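Long-range contacts in uncharacterized protein Rv2277c (Mycobacterium tuberculosis, PDB 5VUG), which is uncharacterised but carries a TIM-barrel domain of the glycerophosphodiester phosphodiesterase family and so probably hydrolyses phosphoric diesters: residues E25-A30 / R102-P107; S49-P54 / S74-Q79; I152-N157 / Q171-R176; E228-A233 / I263-V268. All coordinates share one frame; numbering follows the deposited sequence.

Overall arrangement
Contact 2 is nested along the chain inside the loop closed by contact 1; contacts 3 and 4 follow in series. Contacts 1 and 2 lie on one side of the chain's centre, with their own centres about 17 Å apart, and both hold loops against the start of a helix, 28-36 and 77-80 respectively. Contact 4 is on the opposite side, its centre about 39 Å from that of contact 2. Contact 3 is the most central, about 18 Å from contact 4 between centres, and both reach the barrel sheet, contact 3 through strands 151-154 and 171-172 and contact 4 in the turn leading into strand 267-270. No two contacts touch; they lie at separate places in one TIM barrel.

Contact 1 (E25-A30 / R102-P107); sequences ENTVLA and RATPIP
T27 and P107 bring the two backbones closest, with 6.1 Å between their CA atoms, and the touching parts run 130° apart from end to end, so that the loop 102-107 passes aslant across the beginning of helix 28-36 of the TIM barrel. T27 is the N-cap of that helix: its OG1 accepts from A30 N at 3.2 Å with an N-H...acceptor angle of 161°, and it is also hydrogen-bonded to P24 O. With the hydroxyl turned to this capping role, the methyl CG2, anti to the carbonyl carbon, is the branch that faces the loop, 3.8 Å from T104 OG1. No direct hydrogen bond joins the segments. A water does so instead, accepting from V28 N at 2.9 Å and donating to P105 O at 2.7 Å, which gives the first helical N-H a partner. The ring of P107 supplies the next patch. Its CD sits 3.2 Å from N26 O, while its CB meets V28 CG2 at 3.7 Å, the two side chains lying alongside but running opposite ways. Around this patch, P107 is backbone-bonded to L56 of strand 54-56, and the side chain of N26 is bonded through OD1 to T45 N, so both segments are also tied to the strands behind them. On the outer flank, R102 bends at chi2 (-105°) and carries its guanidinium back to the helix. L29, which also packs against the T104 methyl, places CD2 over the centre of one guanidinium face, 4.0 Å above the plane.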
loop_
_atom_site.group_PDB
_atom_site.type_symbol
_atom_site.label_atom_id
_atom_site.label_comp_id
_atom_site.label_asym_id
_atom_site.label_seq_id
_atom_site.Cartn_x
_atom_site.Cartn_y
_atom_site.Cartn_z
ATOM N N GLU A 25 -16.902 -22.895 -16.900
ATOM C CA GLU A 25 -16.255 -23.021 -15.603
ATOM C C GLU A 25 -17.128 -23.807 -14.631
ATOM O O GLU A 25 -18.359 -23.786 -14.700
ATOM C CB GLU A 25 -15.940 -21.642 -15.028
ATOM C CG GLU A 25 -17.160 -20.747 -14.821
ATOM C CD GLU A 25 -16.800 -19.465 -14.130
ATOM O OE1 GLU A 25 -16.059 -18.664 -14.723
ATOM O OE2 GLU A 25 -17.245 -19.266 -12.984
ATOM N N ASN A 26 -16.474 -24.522 -13.717
ATOM C CA ASN A 26 -17.178 -25.193 -12.630
ATOM C C ASN A 26 -18.214 -26.214 -13.122
ATOM O O ASN A 26 -19.258 -26.408 -12.495
ATOM C CB ASN A 26 -17.790 -24.179 -11.658
ATOM C CG ASN A 26 -16.748 -23.526 -10.769
ATOM O OD1 ASN A 26 -15.867 -24.207 -10.222
ATOM N ND2 ASN A 26 -16.843 -22.197 -10.606
ATOM N N THR A 27 -17.915 -26.902 -14.230
ATOM C CA THR A 27 -18.748 -28.000 -14.719
ATOM C C THR A 27 -17.934 -29.288 -14.769
ATOM O O THR A 27 -16.705 -29.262 -14.805
ATOM C CB THR A 27 -19.332 -27.723 -16.118
ATOM O OG1 THR A 27 -18.264 -27.601 -17.067
ATOM C CG2 THR A 27 -20.181 -26.447 -16.101
ATOM N N VAL A 28 -18.637 -30.426 -14.779
ATOM C CA VAL A 28 -17.952 -31.715 -14.908
ATOM C C VAL A 28 -17.223 -31.819 -16.247
ATOM O O VAL A 28 -16.101 -32.338 -16.314
ATOM C CB VAL A 28 -18.912 -32.892 -14.648
ATOM C CG1 VAL A 28 -18.254 -34.236 -15.029
ATOM C CG2 VAL A 28 -19.350 -32.886 -13.176
ATOM N N LEU A 29 -17.821 -31.293 -17.325
ATOM C CA LEU A 29 -17.118 -31.272 -18.610
ATOM C C LEU A 29 -15.763 -30.588 -18.476
ATOM O O LEU A 29 -14.738 -31.113 -18.930
ATOM C CB LEU A 29 -17.968 -30.608 -19.703
ATOM C CG LEU A 29 -17.292 -30.539 -21.086
ATOM C CD1 LEU A 29 -17.062 -31.932 -21.629
ATOM C CD2 LEU A 29 -18.095 -29.712 -22.093
ATOM N N ALA A 30 -15.732 -29.424 -17.820
ATOM C CA ALA A 30 -14.467 -28.718 -17.649
ATOM C C ALA A 30 -13.497 -29.508 -16.777
ATOM O O ALA A 30 -12.306 -29.601 -17.098
ATOM C CB ALA A 30 -14.709 -27.331 -17.057
ATOM N N ARG A 102 -25.649 -27.963 -26.103
ATOM C CA ARG A 102 -25.010 -29.129 -25.489
ATOM C C ARG A 102 -24.774 -28.746 -24.029
ATOM O O ARG A 102 -23.674 -28.346 -23.648
ATOM C CB ARG A 102 -23.703 -29.505 -26.193
ATOM C CG ARG A 102 -23.027 -30.774 -25.646
ATOM C CD ARG A 102 -21.793 -30.463 -24.789
ATOM N NE ARG A 102 -21.151 -31.668 -24.260
ATOM C CZ ARG A 102 -21.233 -32.075 -22.994
ATOM N NH1 ARG A 102 -21.926 -31.374 -22.107
ATOM N NH2 ARG A 102 -20.612 -33.185 -22.614
ATOM N N ALA A 103 -25.820 -28.883 -23.214
ATOM C CA ALA A 103 -25.808 -28.311 -21.873
ATOM C C ALA A 103 -24.711 -28.915 -21.003
ATOM O O ALA A 103 -24.437 -30.120 -21.053
ATOM C CB ALA A 103 -27.163 -28.510 -21.196
ATOM N N THR A 104 -24.072 -28.049 -20.214
ATOM C CA THR A 104 -23.172 -28.444 -19.135
ATOM C C THR A 104 -23.833 -28.007 -17.832
ATOM O O THR A 104 -23.745 -26.825 -17.457
ATOM C CB THR A 104 -21.805 -27.766 -19.302
ATOM O OG1 THR A 104 -21.980 -26.346 -19.419
ATOM C CG2 THR A 104 -21.086 -28.274 -20.551
ATOM N N PRO A 105 -24.524 -28.898 -17.121
ATOM C CA PRO A 105 -25.326 -28.468 -15.969
ATOM C C PRO A 105 -24.466 -28.098 -14.769
ATOM O O PRO A 105 -23.289 -28.444 -14.676
ATOM C CB PRO A 105 -26.189 -29.694 -15.652
ATOM C CG PRO A 105 -25.459 -30.847 -16.237
ATOM C CD PRO A 105 -24.706 -30.325 -17.431
ATOM N N ILE A 106 -25.088 -27.402 -13.823
ATOM C CA ILE A 106 -24.456 -27.201 -12.514
ATOM C C ILE A 106 -24.254 -28.556 -11.848
ATOM O O ILE A 106 -25.232 -29.293 -11.654
ATOM C CB ILE A 106 -25.300 -26.297 -11.605
ATOM C CG1 ILE A 106 -25.407 -24.879 -12.175
ATOM C CG2 ILE A 106 -24.733 -26.296 -10.176
ATOM C CD1 ILE A 106 -26.355 -23.983 -11.375
ATOM N N PRO A 107 -23.022 -28.909 -11.450
ATOM C CA PRO A 107 -22.798 -30.176 -10.743
ATOM C C PRO A 107 -22.790 -30.008 -9.231
ATOM O O PRO A 107 -22.507 -28.921 -8.717
ATOM C CB PRO A 107 -21.400 -30.572 -11.223
ATOM C CG PRO A 107 -20.682 -29.200 -11.326
ATOM C CD PRO A 107 -21.753 -28.204 -11.747
HETATM O O HOH W 1 -21.575 -30.525 -14.915
#

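Contact 2 (S49-P54 / S74-Q79); sequences SSDGVP and SKTVQQ
D51 OD1 takes two hydrogen bonds, one from each segment. V77 N reaches its syn side at 2.9 Å with an N-H...acceptor angle of 152°, and S49 OG donates to its anti side at 2.7 Å, both moderately out of the carboxylate plane. S49 OG in turn accepts from V53 N at 2.9 Å, so the hydroxyl links the carboxylate to its own backbone and helps fix its rotation. The second oxygen, OD2, receives a bond from a water that accepts from Q78 N. One oxygen thus meets the first turn of helix 77-80 directly at V77 N, the other through the water on Q78 N, and the helix dipole would probably stabilise the negative charge. That helix start has its own capping box: Q79 N donates to T76 OG1 at 3.1 Å and T76 N to Q79 OE1 at 3.0 Å. D51 lies within a type I beta turn, S49 to G52, on the loop between the antiparallel strands 41-48 and 54-56. At the turn's beginning S50 N donates to K75 O over 2.8 Å; the bond is nearly straight at 169°, but the donor stands 37° out of the carbonyl plane. Beyond the polar cluster V53 and V77 cross at a slant, CG1 of V53 lying 3.9 Å from CG2 of V77, and both valines also touch T108.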
loop_
_atom_site.group_PDB
_atom_site.type_symbol
_atom_site.label_atom_id
_atom_site.label_comp_id
_atom_site.label_asym_id
_atom_site.label_seq_id
_atom_site.Cartn_x
_atom_site.Cartn_y
_atom_site.Cartn_z
ATOM N N SER A 49 -27.111 -25.206 -2.105
ATOM C CA SER A 49 -28.509 -25.116 -2.498
ATOM C C SER A 49 -29.392 -24.775 -1.293
ATOM O O SER A 49 -28.978 -24.866 -0.128
ATOM C CB SER A 49 -28.966 -26.457 -3.067
ATOM O OG SER A 49 -29.054 -27.431 -2.034
ATOM N N SER A 50 -30.645 -24.403 -1.582
ATOM C CA SER A 50 -31.589 -24.136 -0.498
ATOM C C SER A 50 -31.783 -25.356 0.394
ATOM O O SER A 50 -32.061 -25.205 1.592
ATOM C CB SER A 50 -32.939 -23.684 -1.055
ATOM O OG SER A 50 -33.616 -24.763 -1.681
ATOM N N ASP A 51 -31.647 -26.567 -0.160
ATOM C CA ASP A 51 -31.798 -27.791 0.619
ATOM C C ASP A 51 -30.460 -28.412 1.028
ATOM O O ASP A 51 -30.384 -29.626 1.265
ATOM C CB ASP A 51 -32.758 -28.792 -0.041
ATOM C CG ASP A 51 -32.393 -29.134 -1.477
ATOM O OD1 ASP A 51 -31.491 -28.500 -2.057
ATOM O OD2 ASP A 51 -33.034 -30.059 -2.025
ATOM N N GLY A 52 -29.410 -27.601 1.111
ATOM C CA GLY A 52 -28.212 -27.997 1.822
ATOM C C GLY A 52 -27.231 -28.864 1.077
ATOM O O GLY A 52 -26.413 -29.525 1.720
ATOM N N VAL A 53 -27.256 -28.865 -0.248
ATOM C CA VAL A 53 -26.315 -29.653 -1.038
ATOM C C VAL A 53 -25.286 -28.706 -1.648
ATOM O O VAL A 53 -25.657 -27.810 -2.420
ATOM C CB VAL A 53 -27.020 -30.477 -2.125
ATOM C CG1 VAL A 53 -25.987 -31.277 -2.923
ATOM C CG2 VAL A 53 -28.064 -31.382 -1.505
ATOM N N PRO A 54 -23.998 -28.865 -1.348
ATOM C CA PRO A 54 -22.985 -28.033 -2.011
ATOM C C PRO A 54 -22.971 -28.310 -3.508
ATOM O O PRO A 54 -23.026 -29.465 -3.948
ATOM C CB PRO A 54 -21.672 -28.469 -1.344
ATOM C CG PRO A 54 -22.108 -28.994 0.006
ATOM C CD PRO A 54 -23.428 -29.687 -0.266
ATOM N N SER A 74 -31.469 -19.879 -3.457
ATOM C CA SER A 74 -32.896 -19.712 -3.703
ATOM C C SER A 74 -33.508 -20.903 -4.426
ATOM O O SER A 74 -34.719 -20.897 -4.685
ATOM C CB SER A 74 -33.184 -18.414 -4.472
ATOM O OG SER A 74 -32.817 -18.526 -5.843
ATOM N N LYS A 75 -32.702 -21.919 -4.751
ATOM C CA LYS A 75 -33.157 -23.082 -5.498
ATOM C C LYS A 75 -32.696 -24.360 -4.813
ATOM O O LYS A 75 -31.641 -24.398 -4.176
ATOM C CB LYS A 75 -32.626 -23.067 -6.943
ATOM C CG LYS A 75 -33.046 -21.837 -7.756
ATOM C CD LYS A 75 -32.844 -22.076 -9.247
ATOM C CE LYS A 75 -33.176 -20.829 -10.074
ATOM N NZ LYS A 75 -34.586 -20.354 -9.917
ATOM N N THR A 76 -33.502 -25.409 -4.950
ATOM C CA THR A 76 -33.110 -26.734 -4.496
ATOM C C THR A 76 -32.062 -27.304 -5.444
ATOM O O THR A 76 -31.885 -26.827 -6.567
ATOM C CB THR A 76 -34.318 -27.665 -4.535
ATOM O OG1 THR A 76 -34.741 -27.806 -5.898
ATOM C CG2 THR A 76 -35.463 -27.096 -3.721
ATOM N N VAL A 77 -31.361 -28.344 -4.984
ATOM C CA VAL A 77 -30.354 -28.964 -5.839
ATOM C C VAL A 77 -30.998 -29.540 -7.098
ATOM O O VAL A 77 -30.415 -29.489 -8.187
ATOM C CB VAL A 77 -29.523 -30.003 -5.058
ATOM C CG1 VAL A 77 -30.377 -31.186 -4.654
ATOM C CG2 VAL A 77 -28.320 -30.462 -5.891
ATOM N N GLN A 78 -32.207 -30.091 -6.977
ATOM C CA GLN A 78 -32.880 -30.623 -8.157
ATOM C C GLN A 78 -33.118 -29.526 -9.187
ATOM O O GLN A 78 -32.909 -29.734 -10.388
ATOM C CB GLN A 78 -34.188 -31.308 -7.760
ATOM C CG GLN A 78 -34.917 -31.960 -8.927
ATOM C CD GLN A 78 -36.117 -32.784 -8.486
ATOM O OE1 GLN A 78 -36.242 -33.147 -7.315
ATOM N NE2 GLN A 78 -37.005 -33.085 -9.427
ATOM N N GLN A 79 -33.507 -28.334 -8.728
ATOM C CA GLN A 79 -33.690 -27.203 -9.635
ATOM C C GLN A 79 -32.369 -26.731 -10.230
ATOM O O GLN A 79 -32.305 -26.410 -11.424
ATOM C CB GLN A 79 -34.386 -26.061 -8.899
ATOM C CG GLN A 79 -35.813 -26.408 -8.513
ATOM C CD GLN A 79 -36.431 -25.422 -7.553
ATOM O OE1 GLN A 79 -35.736 -24.732 -6.811
ATOM N NE2 GLN A 79 -37.754 -25.348 -7.567
HETATM O O HOH W 2 -35.635 -23.325 -2.801
HETATM O O HOH W 3 -33.713 -31.106 -4.404
#

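Contact 3 (I152-N157 / Q171-R176); sequences IVYSTN and QVAESR
R176, which has the largest area buried here, lays its extended side chain alongside T156 and across Y154. Its CD lies 3.8 Å from T156 CG2, the two side chains pointing the same way. At the far end NH1 donates to Y154 OH at 3.0 Å with an N-H...acceptor angle of 151°; the hydroxyl lies at the guanidinium edge, in its plane, while the phenol ring is turned 77° to that plane. The other nitrogens are also engaged: NH2 forms a salt bridge with E205, and NE one with E214 of the second subunit, so the one guanidinium has partners in both subunits. I152 and Q171 hold the opposite end. Chi1 of I152 sets its two branches apart, CG2 meeting A173 CB at 4.0 Å, and the bend at chi2 (-64°) brings CD1 to Q171 CB at 3.7 Å. Between these ends runs the parallel pairing of a beta-alpha-beta unit, strand 151-154, helix 158-165 and strand 171-172; the last is short and weakly paired, the sound bridge being V153 with V172. V153 N donates to Q171 O at 2.9 Å, and A173 N to V153 O at 2.8 Å. V172 points to the helix side, touching T161 and A164. Past A173 the direct pairing gives way to water: one molecule donates to S155 O and accepts from R176 N. A173 CB sits at the edge of the Y154 ring, 3.9 Å from CD1. The same tyrosine lies about 4 Å from a bound glycerol at nearest atoms, and its ring meets F249 edge-to-face.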
loop_
_atom_site.group_PDB
_atom_site.type_symbol
_atom_site.label_atom_id
_atom_site.label_comp_id
_atom_site.label_asym_id
_atom_site.label_seq_id
_atom_site.Cartn_x
_atom_site.Cartn_y
_atom_site.Cartn_z
ATOM N N ILE A 152 -8.425 -28.547 0.112
ATOM C CA ILE A 152 -7.972 -27.349 0.820
ATOM C C ILE A 152 -9.074 -26.305 0.695
ATOM O O ILE A 152 -9.438 -25.919 -0.420
ATOM C CB ILE A 152 -6.663 -26.811 0.216
ATOM C CG1 ILE A 152 -5.557 -27.876 0.248
ATOM C CG2 ILE A 152 -6.220 -25.511 0.916
ATOM C CD1 ILE A 152 -5.134 -28.292 1.643
ATOM N N VAL A 153 -9.604 -25.846 1.826
ATOM C CA VAL A 153 -10.646 -24.823 1.819
ATOM C C VAL A 153 -9.999 -23.447 1.759
ATOM O O VAL A 153 -9.139 -23.119 2.585
ATOM C CB VAL A 153 -11.554 -24.954 3.048
ATOM C CG1 VAL A 153 -12.556 -23.803 3.083
ATOM C CG2 VAL A 153 -12.269 -26.321 3.017
ATOM N N TYR A 154 -10.444 -22.631 0.800
ATOM C CA TYR A 154 -9.969 -21.270 0.608
ATOM C C TYR A 154 -11.135 -20.290 0.707
ATOM O O TYR A 154 -12.263 -20.615 0.342
ATOM C CB TYR A 154 -9.293 -21.086 -0.778
ATOM C CG TYR A 154 -8.746 -19.686 -0.915
ATOM C CD1 TYR A 154 -7.520 -19.348 -0.343
ATOM C CD2 TYR A 154 -9.465 -18.689 -1.567
ATOM C CE1 TYR A 154 -7.030 -18.060 -0.408
ATOM C CE2 TYR A 154 -8.983 -17.388 -1.643
ATOM C CZ TYR A 154 -7.762 -17.080 -1.071
ATOM O OH TYR A 154 -7.287 -15.788 -1.143
ATOM N N SER A 155 -10.850 -19.076 1.191
ATOM C CA SER A 155 -11.780 -17.956 1.069
ATOM C C SER A 155 -11.006 -16.645 1.139
ATOM O O SER A 155 -9.988 -16.551 1.828
ATOM C CB SER A 155 -12.854 -17.975 2.170
ATOM O OG SER A 155 -13.789 -16.912 2.014
ATOM N N THR A 156 -11.516 -15.618 0.442
ATOM C CA THR A 156 -11.004 -14.270 0.698
ATOM C C THR A 156 -11.477 -13.708 2.038
ATOM O O THR A 156 -10.934 -12.691 2.492
ATOM C CB THR A 156 -11.428 -13.295 -0.409
ATOM O OG1 THR A 156 -12.858 -13.234 -0.452
ATOM C CG2 THR A 156 -10.886 -13.724 -1.788
ATOM N N ASN A 157 -12.457 -14.344 2.681
ATOM C CA ASN A 157 -13.168 -13.799 3.833
ATOM C C ASN A 157 -12.686 -14.509 5.094
ATOM O O ASN A 157 -12.853 -15.726 5.230
ATOM C CB ASN A 157 -14.671 -14.012 3.636
ATOM C CG ASN A 157 -15.514 -13.364 4.717
ATOM O OD1 ASN A 157 -15.134 -13.315 5.887
ATOM N ND2 ASN A 157 -16.683 -12.870 4.325
ATOM N N GLN A 171 -8.927 -29.326 6.072
ATOM C CA GLN A 171 -7.688 -28.605 5.816
ATOM C C GLN A 171 -8.041 -27.228 5.274
ATOM O O GLN A 171 -8.821 -27.116 4.321
ATOM C CB GLN A 171 -6.862 -29.337 4.763
ATOM C CG GLN A 171 -6.480 -30.759 5.111
ATOM C CD GLN A 171 -5.522 -31.324 4.078
ATOM O OE1 GLN A 171 -5.944 -31.846 3.038
ATOM N NE2 GLN A 171 -4.227 -31.187 4.338
ATOM N N VAL A 172 -7.459 -26.181 5.862
ATOM C CA VAL A 172 -7.863 -24.812 5.557
ATOM C C VAL A 172 -6.642 -23.983 5.170
ATOM O O VAL A 172 -5.620 -24.002 5.867
ATOM C CB VAL A 172 -8.613 -24.174 6.745
ATOM C CG1 VAL A 172 -9.115 -22.787 6.387
ATOM C CG2 VAL A 172 -9.770 -25.087 7.222
ATOM N N ALA A 173 -6.752 -23.247 4.066
ATOM C CA ALA A 173 -5.692 -22.328 3.679
ATOM C C ALA A 173 -5.573 -21.190 4.688
ATOM O O ALA A 173 -6.522 -20.846 5.400
ATOM C CB ALA A 173 -5.969 -21.740 2.297
ATOM N N GLU A 174 -4.381 -20.600 4.740
ATOM C CA GLU A 174 -4.186 -19.386 5.518
ATOM C C GLU A 174 -5.199 -18.330 5.085
ATOM O O GLU A 174 -5.526 -18.215 3.901
ATOM C CB GLU A 174 -2.767 -18.865 5.291
ATOM C CG GLU A 174 -2.507 -17.554 5.987
ATOM C CD GLU A 174 -1.046 -17.230 6.084
ATOM O OE1 GLU A 174 -0.486 -16.724 5.086
ATOM O OE2 GLU A 174 -0.465 -17.490 7.165
ATOM N N SER A 175 -5.703 -17.554 6.049
ATOM C CA SER A 175 -6.637 -16.489 5.698
ATOM C C SER A 175 -5.966 -15.461 4.788
ATOM O O SER A 175 -4.763 -15.187 4.887
ATOM C CB SER A 175 -7.168 -15.791 6.949
ATOM O OG SER A 175 -6.178 -14.956 7.508
ATOM N N ARG A 176 -6.756 -14.889 3.881
ATOM C CA ARG A 176 -6.196 -13.887 2.980
ATOM C C ARG A 176 -5.677 -12.674 3.750
ATOM O O ARG A 176 -4.651 -12.092 3.381
ATOM C CB ARG A 176 -7.222 -13.489 1.917
ATOM C CG ARG A 176 -6.681 -12.546 0.847
ATOM C CD ARG A 176 -7.686 -12.395 -0.273
ATOM N NE ARG A 176 -7.194 -11.580 -1.383
ATOM C CZ ARG A 176 -6.913 -12.064 -2.591
ATOM N NH1 ARG A 176 -7.054 -13.365 -2.853
ATOM N NH2 ARG A 176 -6.497 -11.246 -3.541
HETATM O O HOH W 4 -9.005 -20.055 4.105
HETATM O O HOH W 5 -9.601 -15.631 4.367
HETATM O O HOH W 6 -7.977 -18.385 2.740
#

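Contact 4 (E228-A233 / I263-V268); sequences ELWDEA and IGLDAV
The C-terminal end of helix 254-263, closed by a Schellman motif at G264, packs I263 against the chain between W230 and E232, just where helix 232-239 begins. E232 and I263 have CA atoms 5.0 Å apart, and no hydrogen bond crosses, so the contact rests on apolar packing. I263 is at its heart. Its CG1 stands between the backbone N and the carbonyl carbon (chi1 70°), and the trans bond beyond carries CD1 onto W230, 3.6 Å from W230 O and 3.7 Å from W230 CB. The other branch, CG2, approaches E232 N at 3.8 Å. G264, with a phi of 80°, then turns the chain out of the helix, and L265 follows on the way to strand 267-270. This is one helix-to-strand return of the TIM barrel, and the contact sets it against the link from strand 220-227, of a separate two-stranded antiparallel sheet, to helix 232-239. The methyl CD2 of L265 lies over one face of the W230 indole, 3.9 Å above its plane but offset toward the rim, with W230 CD2 and CE3 its nearest atoms, each at 4.1 Å. W230 is fixed from other directions too: NE1 donates to F204 O at the end of strand 201-205, and its ring meets F238 edge-to-face. V246 of strand 245-249 touches both W230 and L265, which places the pair between barrel strand and outer helices. D231, whose CB points away from 263-268, is the N-cap of helix 232-239 and accepts from S234 N through OD1.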
loop_
_atom_site.group_PDB
_atom_site.type_symbol
_atom_site.label_atom_id
_atom_site.label_comp_id
_atom_site.label_asym_id
_atom_site.label_seq_id
_atom_site.Cartn_x
_atom_site.Cartn_y
_atom_site.Cartn_z
ATOM N N GLU A 228 3.292 -6.238 -7.155
ATOM C CA GLU A 228 3.843 -7.536 -7.544
ATOM C C GLU A 228 4.564 -8.097 -6.319
ATOM O O GLU A 228 5.732 -7.780 -6.068
ATOM C CB GLU A 228 4.766 -7.356 -8.746
ATOM C CG GLU A 228 4.043 -6.740 -9.939
ATOM C CD GLU A 228 4.955 -6.501 -11.137
ATOM O OE1 GLU A 228 6.050 -7.107 -11.201
ATOM O OE2 GLU A 228 4.570 -5.709 -12.019
ATOM N N LEU A 229 3.864 -8.938 -5.553
ATOM C CA LEU A 229 4.274 -9.252 -4.188
ATOM C C LEU A 229 5.095 -10.524 -4.049
ATOM O O LEU A 229 5.727 -10.716 -3.003
ATOM C CB LEU A 229 3.043 -9.357 -3.284
ATOM C CG LEU A 229 2.298 -8.027 -3.145
ATOM C CD1 LEU A 229 0.946 -8.276 -2.500
ATOM C CD2 LEU A 229 3.114 -7.015 -2.335
ATOM N N TRP A 230 5.093 -11.397 -5.055
ATOM C CA TRP A 230 5.848 -12.642 -4.996
ATOM C C TRP A 230 7.203 -12.436 -5.657
ATOM O O TRP A 230 7.276 -12.120 -6.851
ATOM C CB TRP A 230 5.102 -13.773 -5.706
ATOM C CG TRP A 230 3.844 -14.261 -5.026
ATOM C CD1 TRP A 230 2.571 -14.207 -5.532
ATOM C CD2 TRP A 230 3.738 -14.902 -3.743
ATOM N NE1 TRP A 230 1.684 -14.771 -4.641
ATOM C CE2 TRP A 230 2.374 -15.203 -3.536
ATOM C CE3 TRP A 230 4.664 -15.248 -2.750
ATOM C CZ2 TRP A 230 1.911 -15.825 -2.371
ATOM C CZ3 TRP A 230 4.205 -15.866 -1.593
ATOM C CH2 TRP A 230 2.840 -16.150 -1.414
ATOM N N ASP A 231 8.268 -12.614 -4.877
ATOM C CA ASP A 231 9.644 -12.611 -5.353
ATOM C C ASP A 231 10.413 -13.644 -4.537
ATOM O O ASP A 231 9.851 -14.296 -3.651
ATOM C CB ASP A 231 10.259 -11.200 -5.336
ATOM C CG ASP A 231 10.150 -10.507 -3.982
ATOM O OD1 ASP A 231 10.180 -11.173 -2.927
ATOM O OD2 ASP A 231 10.056 -9.262 -3.975
ATOM N N GLU A 232 11.704 -13.812 -4.839
ATOM C CA GLU A 232 12.481 -14.812 -4.116
ATOM C C GLU A 232 12.431 -14.566 -2.612
ATOM O O GLU A 232 12.261 -15.507 -1.828
ATOM C CB GLU A 232 13.926 -14.851 -4.614
ATOM C CG GLU A 232 14.660 -16.114 -4.175
ATOM C CD GLU A 232 16.124 -16.130 -4.587
ATOM O OE1 GLU A 232 16.963 -16.618 -3.794
ATOM O OE2 GLU A 232 16.431 -15.656 -5.702
ATOM N N ALA A 233 12.520 -13.300 -2.193
ATOM C CA ALA A 233 12.559 -13.000 -0.765
ATOM C C ALA A 233 11.241 -13.335 -0.079
ATOM O O ALA A 233 11.235 -13.915 1.012
ATOM C CB ALA A 233 12.927 -11.535 -0.540
ATOM N N ILE A 263 11.038 -18.199 -9.113
ATOM C CA ILE A 263 11.002 -17.964 -7.671
ATOM C C ILE A 263 10.536 -19.178 -6.880
ATOM O O ILE A 263 10.566 -19.143 -5.642
ATOM C CB ILE A 263 10.207 -16.694 -7.305
ATOM C CG1 ILE A 263 8.706 -16.886 -7.568
ATOM C CG2 ILE A 263 10.747 -15.502 -8.080
ATOM C CD1 ILE A 263 7.872 -15.641 -7.289
ATOM N N GLY A 264 10.111 -20.245 -7.547
ATOM C CA GLY A 264 9.774 -21.465 -6.843
ATOM C C GLY A 264 8.406 -21.502 -6.195
ATOM O O GLY A 264 8.250 -22.127 -5.140
ATOM N N LEU A 265 7.403 -20.845 -6.780
ATOM C CA LEU A 265 6.044 -21.035 -6.290
ATOM C C LEU A 265 5.656 -22.506 -6.390
ATOM O O LEU A 265 5.977 -23.187 -7.367
ATOM C CB LEU A 265 5.055 -20.205 -7.104
ATOM C CG LEU A 265 5.188 -18.685 -7.049
ATOM C CD1 LEU A 265 4.032 -18.032 -7.807
ATOM C CD2 LEU A 265 5.250 -18.185 -5.610
ATOM N N ASP A 266 4.951 -22.993 -5.370
ATOM C CA ASP A 266 4.517 -24.386 -5.372
ATOM C C ASP A 266 3.470 -24.647 -6.441
ATOM O O ASP A 266 3.361 -25.780 -6.935
ATOM C CB ASP A 266 3.964 -24.768 -4.002
ATOM C CG ASP A 266 5.022 -24.737 -2.933
ATOM O OD1 ASP A 266 5.764 -25.734 -2.787
ATOM O OD2 ASP A 266 5.134 -23.700 -2.264
ATOM N N ALA A 267 2.685 -23.628 -6.798
ATOM C CA ALA A 267 1.561 -23.817 -7.702
ATOM C C ALA A 267 1.250 -22.509 -8.411
ATOM O O ALA A 267 1.544 -21.416 -7.903
ATOM C CB ALA A 267 0.317 -24.272 -6.920
ATOM N N VAL A 268 0.645 -22.636 -9.597
ATOM C CA VAL A 268 0.100 -21.510 -10.347
ATOM C C VAL A 268 -1.348 -21.803 -10.712
ATOM O O VAL A 268 -1.696 -22.933 -11.077
ATOM C CB VAL A 268 0.919 -21.188 -11.617
ATOM C CG1 VAL A 268 2.299 -20.678 -11.243
ATOM C CG2 VAL A 268 1.031 -22.412 -12.544
#